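Local atomic coordinates of cyclohexadienyl dehydratase (Synthetic construct, PDB entry 5JOS), a protein that probably catalyses the dehydration, with loss of carbon dioxide, of prephenate to phenylpyruvate and of arogenate to phenylalanine, on a periplasmic binding protein scaffold. Residues D49-K54 with E242-L247; F36-R39 with Y45-F48. All coordinates share one frame; numbering follows the deposited sequence.

Contact 1 (D49-K54 with E242-L247)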
loop_
_atom_site.group_PDB
_atom_site.type_symbol
_atom_site.label_atom_id
_atom_site.label_comp_id
_atom_site.label_asym_id
_atom_site.label_seq_id
_atom_site.Cartn_x
_atom_site.Cartn_y
_atom_site.Cartn_z
ATOM N N ASP A 49 -5.050 -7.689 -0.795
ATOM C CA ASP A 49 -6.209 -7.367 -0.007
ATOM C C ASP A 49 -7.379 -8.366 -0.139
ATOM O O ASP A 49 -8.348 -8.279 0.658
ATOM C CB ASP A 49 -6.682 -5.969 -0.276
ATOM C CG ASP A 49 -5.794 -4.936 0.370
ATOM O OD1 ASP A 49 -5.276 -5.161 1.498
ATOM O OD2 ASP A 49 -5.635 -3.840 -0.232
ATOM N N ILE A 50 -7.249 -9.313 -1.072
ATOM C CA ILE A 50 -8.186 -10.405 -1.199
ATOM C C ILE A 50 -7.850 -11.350 -0.111
ATOM O O ILE A 50 -8.779 -11.814 0.575
ATOM C CB ILE A 50 -8.126 -11.063 -2.550
ATOM C CG1 ILE A 50 -8.339 -10.059 -3.654
ATOM C CG2 ILE A 50 -9.078 -12.269 -2.673
ATOM C CD1 ILE A 50 -9.646 -9.314 -3.664
ATOM N N ASP A 51 -6.543 -11.603 0.089
ATOM C CA ASP A 51 -6.125 -12.372 1.212
ATOM C C ASP A 51 -6.588 -11.693 2.534
ATOM O O ASP A 51 -7.008 -12.362 3.496
ATOM C CB ASP A 51 -4.614 -12.514 1.253
ATOM C CG ASP A 51 -4.073 -13.458 0.250
ATOM O OD1 ASP A 51 -4.849 -14.053 -0.526
ATOM O OD2 ASP A 51 -2.830 -13.697 0.302
ATOM N N VAL A 52 -6.368 -10.396 2.676
ATOM C CA VAL A 52 -6.725 -9.706 3.955
ATOM C C VAL A 52 -8.251 -9.762 4.174
ATOM O O VAL A 52 -8.717 -10.021 5.245
ATOM C CB VAL A 52 -6.321 -8.219 3.881
ATOM C CG1 VAL A 52 -6.756 -7.432 5.079
ATOM C CG2 VAL A 52 -4.828 -8.046 3.740
ATOM N N ALA A 53 -9.021 -9.525 3.123
ATOM C CA ALA A 53 -10.454 -9.583 3.215
ATOM C C ALA A 53 -10.923 -10.896 3.799
ATOM O O ALA A 53 -11.803 -10.916 4.621
ATOM C CB ALA A 53 -11.082 -9.398 1.860
ATOM N N LYS A 54 -10.334 -12.008 3.357
ATOM C CA LYS A 54 -10.731 -13.286 3.846
ATOM C C LYS A 54 -10.401 -13.442 5.268
ATOM O O LYS A 54 -11.105 -14.045 6.018
ATOM C CB LYS A 54 -10.025 -14.403 3.092
ATOM C CG LYS A 54 -10.582 -14.417 1.709
ATOM C CD LYS A 54 -9.844 -15.420 0.850
ATOM C CE LYS A 54 -10.596 -15.455 -0.468
ATOM N NZ LYS A 54 -9.779 -16.243 -1.427
ATOM N N GLU A 242 5.896 -9.925 2.073
ATOM C CA GLU A 242 6.810 -10.801 1.437
ATOM C C GLU A 242 6.193 -11.495 0.201
ATOM O O GLU A 242 6.756 -11.470 -0.909
ATOM C CB GLU A 242 7.238 -11.773 2.493
ATOM C CG GLU A 242 8.147 -12.826 2.042
ATOM C CD GLU A 242 8.542 -13.603 3.265
ATOM O OE1 GLU A 242 8.124 -14.760 3.383
ATOM O OE2 GLU A 242 9.159 -12.994 4.165
ATOM N N LYS A 243 5.052 -12.125 0.423
ATOM C CA LYS A 243 4.347 -12.864 -0.608
ATOM C C LYS A 243 3.981 -11.964 -1.818
ATOM O O LYS A 243 4.246 -12.313 -2.962
ATOM C CB LYS A 243 3.083 -13.472 -0.013
ATOM C CG LYS A 243 2.208 -14.197 -1.011
ATOM C CD LYS A 243 0.939 -14.787 -0.391
ATOM C CE LYS A 243 0.154 -15.475 -1.505
ATOM N NZ LYS A 243 -1.246 -15.892 -1.117
ATOM N N TRP A 244 3.356 -10.837 -1.569
ATOM C CA TRP A 244 2.833 -10.007 -2.644
ATOM C C TRP A 244 3.767 -8.897 -3.100
ATOM O O TRP A 244 3.692 -8.534 -4.207
ATOM C CB TRP A 244 1.468 -9.384 -2.209
ATOM C CG TRP A 244 0.414 -10.397 -2.013
ATOM C CD1 TRP A 244 -0.039 -10.872 -0.848
ATOM C CD2 TRP A 244 -0.262 -11.128 -3.050
ATOM N NE1 TRP A 244 -1.009 -11.822 -1.066
ATOM C CE2 TRP A 244 -1.149 -12.001 -2.426
ATOM C CE3 TRP A 244 -0.188 -11.105 -4.457
ATOM C CZ2 TRP A 244 -1.941 -12.902 -3.123
ATOM C CZ3 TRP A 244 -0.987 -11.984 -5.170
ATOM C CH2 TRP A 244 -1.862 -12.894 -4.492
ATOM N N LEU A 245 4.609 -8.337 -2.247
ATOM C CA LEU A 245 5.484 -7.257 -2.662
ATOM C C LEU A 245 6.912 -7.725 -2.869
ATOM O O LEU A 245 7.766 -6.961 -3.283
ATOM C CB LEU A 245 5.502 -6.184 -1.622
ATOM C CG LEU A 245 4.157 -5.579 -1.222
ATOM C CD1 LEU A 245 4.403 -4.348 -0.354
ATOM C CD2 LEU A 245 3.292 -5.240 -2.408
ATOM N N LYS A 246 7.166 -8.986 -2.568
ATOM C CA LYS A 246 8.464 -9.585 -2.726
ATOM C C LYS A 246 9.486 -8.855 -1.920
ATOM O O LYS A 246 10.605 -8.769 -2.331
ATOM C CB LYS A 246 8.931 -9.593 -4.182
ATOM C CG LYS A 246 7.958 -10.192 -5.151
ATOM C CD LYS A 246 7.946 -11.664 -4.906
ATOM C CE LYS A 246 6.619 -12.257 -5.256
ATOM N NZ LYS A 246 6.876 -13.698 -5.013
ATOM N N LEU A 247 9.059 -8.280 -0.829
ATOM C CA LEU A 247 9.929 -7.708 0.163
ATOM C C LEU A 247 10.222 -8.848 1.115
ATOM O O LEU A 247 11.248 -9.526 1.016
ATOM C CB LEU A 247 9.176 -6.623 0.926
ATOM C CG LEU A 247 9.416 -5.203 0.521
ATOM C CD1 LEU A 247 10.314 -5.048 -0.707
ATOM C CD2 LEU A 247 8.121 -4.462 0.420
ATOM O OXT LEU A 247 9.396 -9.119 1.997
#
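Asp51, in the first turns of helix 48-60, meets Lys243 and Trp244 in the last turn of helix 236-245; that turn is widened to a pi-type one over 242-245, a weak bond from Lys246 N to Glu242 O (3.0 Å) closes it, and Lys246, the first residue beyond the helix, has positive phi. The two backbones stay apart, and three side chains bridge the gap. One oxygen, Asp51 OD2, takes both donors. Lys243 NZ forms a salt bridge with Asp51 OD2 at 3.1 Å, approaching on that oxygen's syn lone pair. The indole N-H of Trp244 reaches the same oxygen from above the carboxylate plane, with NE1 to OD2 at 3.0 Å and an N-H...O angle of 154°. Asp51 OD2 lies in the plane of the indole, at its edge, and the carboxylate and ring planes are 65° apart. Lys243 sets out with CG anti to the backbone N (chi1 176°) and runs fully extended, which carries its CE over one face of the Trp244 ring, 3.3 Å above the plane, toward the rim. Two donors on one oxygen would probably favour the ionised carboxylate. The link is a polar one at the surface, with little area buried. The same two helices also pack through apolar groups, Val52 touching Tyr237 and Leu240, while Ile50 and Ala53 rest on Phe66 of strand 63-68 and Trp244 reaches Thr46 of strand 45-46.

Contact 2 (F36-R39 with Y45-F48)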
loop_
_atom_site.group_PDB
_atom_site.type_symbol
_atom_site.label_atom_id
_atom_site.label_comp_id
_atom_site.label_asym_id
_atom_site.label_seq_id
_atom_site.Cartn_x
_atom_site.Cartn_y
_atom_site.Cartn_z
ATOM N N PHE A 36 -2.922 -5.790 -5.360
ATOM C CA PHE A 36 -3.889 -5.779 -4.268
ATOM C C PHE A 36 -5.188 -6.531 -4.530
ATOM O O PHE A 36 -5.761 -7.120 -3.600
ATOM C CB PHE A 36 -4.224 -4.329 -3.902
ATOM C CG PHE A 36 -3.047 -3.558 -3.389
ATOM C CD1 PHE A 36 -2.653 -3.677 -2.079
ATOM C CD2 PHE A 36 -2.362 -2.751 -4.180
ATOM C CE1 PHE A 36 -1.574 -3.017 -1.631
ATOM C CE2 PHE A 36 -1.294 -2.058 -3.703
ATOM C CZ PHE A 36 -0.915 -2.182 -2.461
ATOM N N SER A 37 -5.657 -6.434 -5.757
ATOM C CA SER A 37 -6.946 -6.908 -6.194
ATOM C C SER A 37 -7.010 -7.069 -7.668
ATOM O O SER A 37 -7.128 -6.094 -8.397
ATOM C CB SER A 37 -8.012 -5.906 -5.796
ATOM O OG SER A 37 -9.313 -6.327 -6.237
ATOM N N TYR A 38 -7.015 -8.307 -8.117
ATOM C CA TYR A 38 -7.026 -8.587 -9.512
ATOM C C TYR A 38 -7.578 -9.936 -9.764
ATOM O O TYR A 38 -8.232 -10.488 -8.879
ATOM C CB TYR A 38 -5.654 -8.395 -10.133
ATOM C CG TYR A 38 -4.498 -9.210 -9.600
ATOM C CD1 TYR A 38 -3.822 -8.864 -8.400
ATOM C CD2 TYR A 38 -3.973 -10.266 -10.360
ATOM C CE1 TYR A 38 -2.685 -9.580 -7.960
ATOM C CE2 TYR A 38 -2.864 -10.994 -9.905
ATOM C CZ TYR A 38 -2.213 -10.644 -8.721
ATOM O OH TYR A 38 -1.128 -11.405 -8.367
ATOM N N ARG A 39 -7.380 -10.458 -10.976
ATOM C CA ARG A 39 -7.977 -11.788 -11.339
ATOM C C ARG A 39 -6.851 -12.807 -11.611
ATOM O O ARG A 39 -5.895 -12.468 -12.328
ATOM C CB ARG A 39 -8.915 -11.740 -12.578
ATOM C CG ARG A 39 -10.017 -10.722 -12.622
ATOM C CD ARG A 39 -10.818 -10.809 -11.359
ATOM N NE ARG A 39 -12.131 -10.160 -11.485
ATOM C CZ ARG A 39 -13.318 -10.726 -11.200
ATOM N NH1 ARG A 39 -13.415 -11.984 -10.748
ATOM N NH2 ARG A 39 -14.440 -10.031 -11.362
ATOM N N TYR A 45 -10.928 -13.742 -7.807
ATOM C CA TYR A 45 -10.206 -12.656 -7.188
ATOM C C TYR A 45 -8.937 -13.129 -6.518
ATOM O O TYR A 45 -8.912 -14.141 -5.845
ATOM C CB TYR A 45 -11.049 -11.949 -6.140
ATOM C CG TYR A 45 -12.085 -11.076 -6.737
ATOM C CD1 TYR A 45 -11.741 -9.859 -7.303
ATOM C CD2 TYR A 45 -13.424 -11.465 -6.779
ATOM C CE1 TYR A 45 -12.701 -9.041 -7.893
ATOM C CE2 TYR A 45 -14.397 -10.621 -7.319
ATOM C CZ TYR A 45 -14.020 -9.399 -7.875
ATOM O OH TYR A 45 -14.988 -8.545 -8.407
ATOM N N THR A 46 -7.872 -12.375 -6.714
ATOM C CA THR A 46 -6.599 -12.686 -6.113
ATOM C C THR A 46 -5.891 -11.377 -5.746
ATOM O O THR A 46 -6.169 -10.316 -6.337
ATOM C CB THR A 46 -5.781 -13.616 -7.018
ATOM O OG1 THR A 46 -4.580 -13.970 -6.363
ATOM C CG2 THR A 46 -5.358 -12.998 -8.359
ATOM N N GLY A 47 -5.023 -11.466 -4.738
ATOM C CA GLY A 47 -4.188 -10.357 -4.359
ATOM C C GLY A 47 -4.032 -10.180 -2.864
ATOM O O GLY A 47 -4.721 -10.813 -2.055
ATOM N N PHE A 48 -3.163 -9.240 -2.526
ATOM C CA PHE A 48 -2.903 -8.844 -1.152
ATOM C C PHE A 48 -4.163 -8.574 -0.317
ATOM O O PHE A 48 -4.323 -9.133 0.771
ATOM C CB PHE A 48 -1.999 -7.593 -1.228
ATOM C CG PHE A 48 -1.477 -7.049 0.093
ATOM C CD1 PHE A 48 -2.292 -6.321 0.938
ATOM C CD2 PHE A 48 -0.146 -7.088 0.376
ATOM C CE1 PHE A 48 -1.792 -5.748 2.095
ATOM C CE2 PHE A 48 0.372 -6.536 1.553
ATOM C CZ PHE A 48 -0.459 -5.875 2.413
#
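Tyr38 N donates to Thr46 O at 2.8 Å, nearly in line with the carbonyl bond (C=O...N 167°), and Thr46 N returns a bond to Tyr38 O at 2.9 Å, arriving from above that carbonyl's plane. Tyr38 CG sits between its backbone N and carbonyl carbon (chi1 59°), which lays the ring against the neighbouring strand: Thr46 CG2 stands over one face, 3.8 Å from the ring centroid, as a CH-pi contact. The two backbone bonds make Tyr38 and Thr46 the hydrogen-bonded pair of a short antiparallel beta hairpin, strands 38-39 and 45-46, that leads into helix 48-60 with Gly47 at its N-cap. Gly47 has positive phi, at backbone angles that suit glycine, and its C lies 3.6 Å from Phe36 O. At the next, non-hydrogen-bonded pair the Arg39 chain bends at chi2 and brings its guanidinium flat onto the Tyr45 ring, a cation-pi stack with CZ 3.9 Å from the ring centroid. Toward the helix, the edge of Phe36 is turned to the face of Phe48, the ring planes 66° apart and CD1 to CD1 at 4.0 Å. Both of these phenylalanines also touch Met107 of strand 107-109.

Strand 45-46 of contact 2 leads through Gly47 into helix 48-60, from which contact 1 starts, and the two centres lie about 8 Å apart. A probable hydrogen bond from Asp49 N to Phe36 O, at 2.9 Å, ties the start of the helix to the hairpin. Trp244 also joins them: its indole packs on the backbone of Gly47 and Phe48 and touches the Tyr38 hydroxyl, while its N-H serves contact 1. Contact 1 lies at the surface and brings together helices distant in sequence through charge and one indole bond. Contact 2 is local and partly buried, held by backbone pairing and rings, with its charged stack at the exposed end.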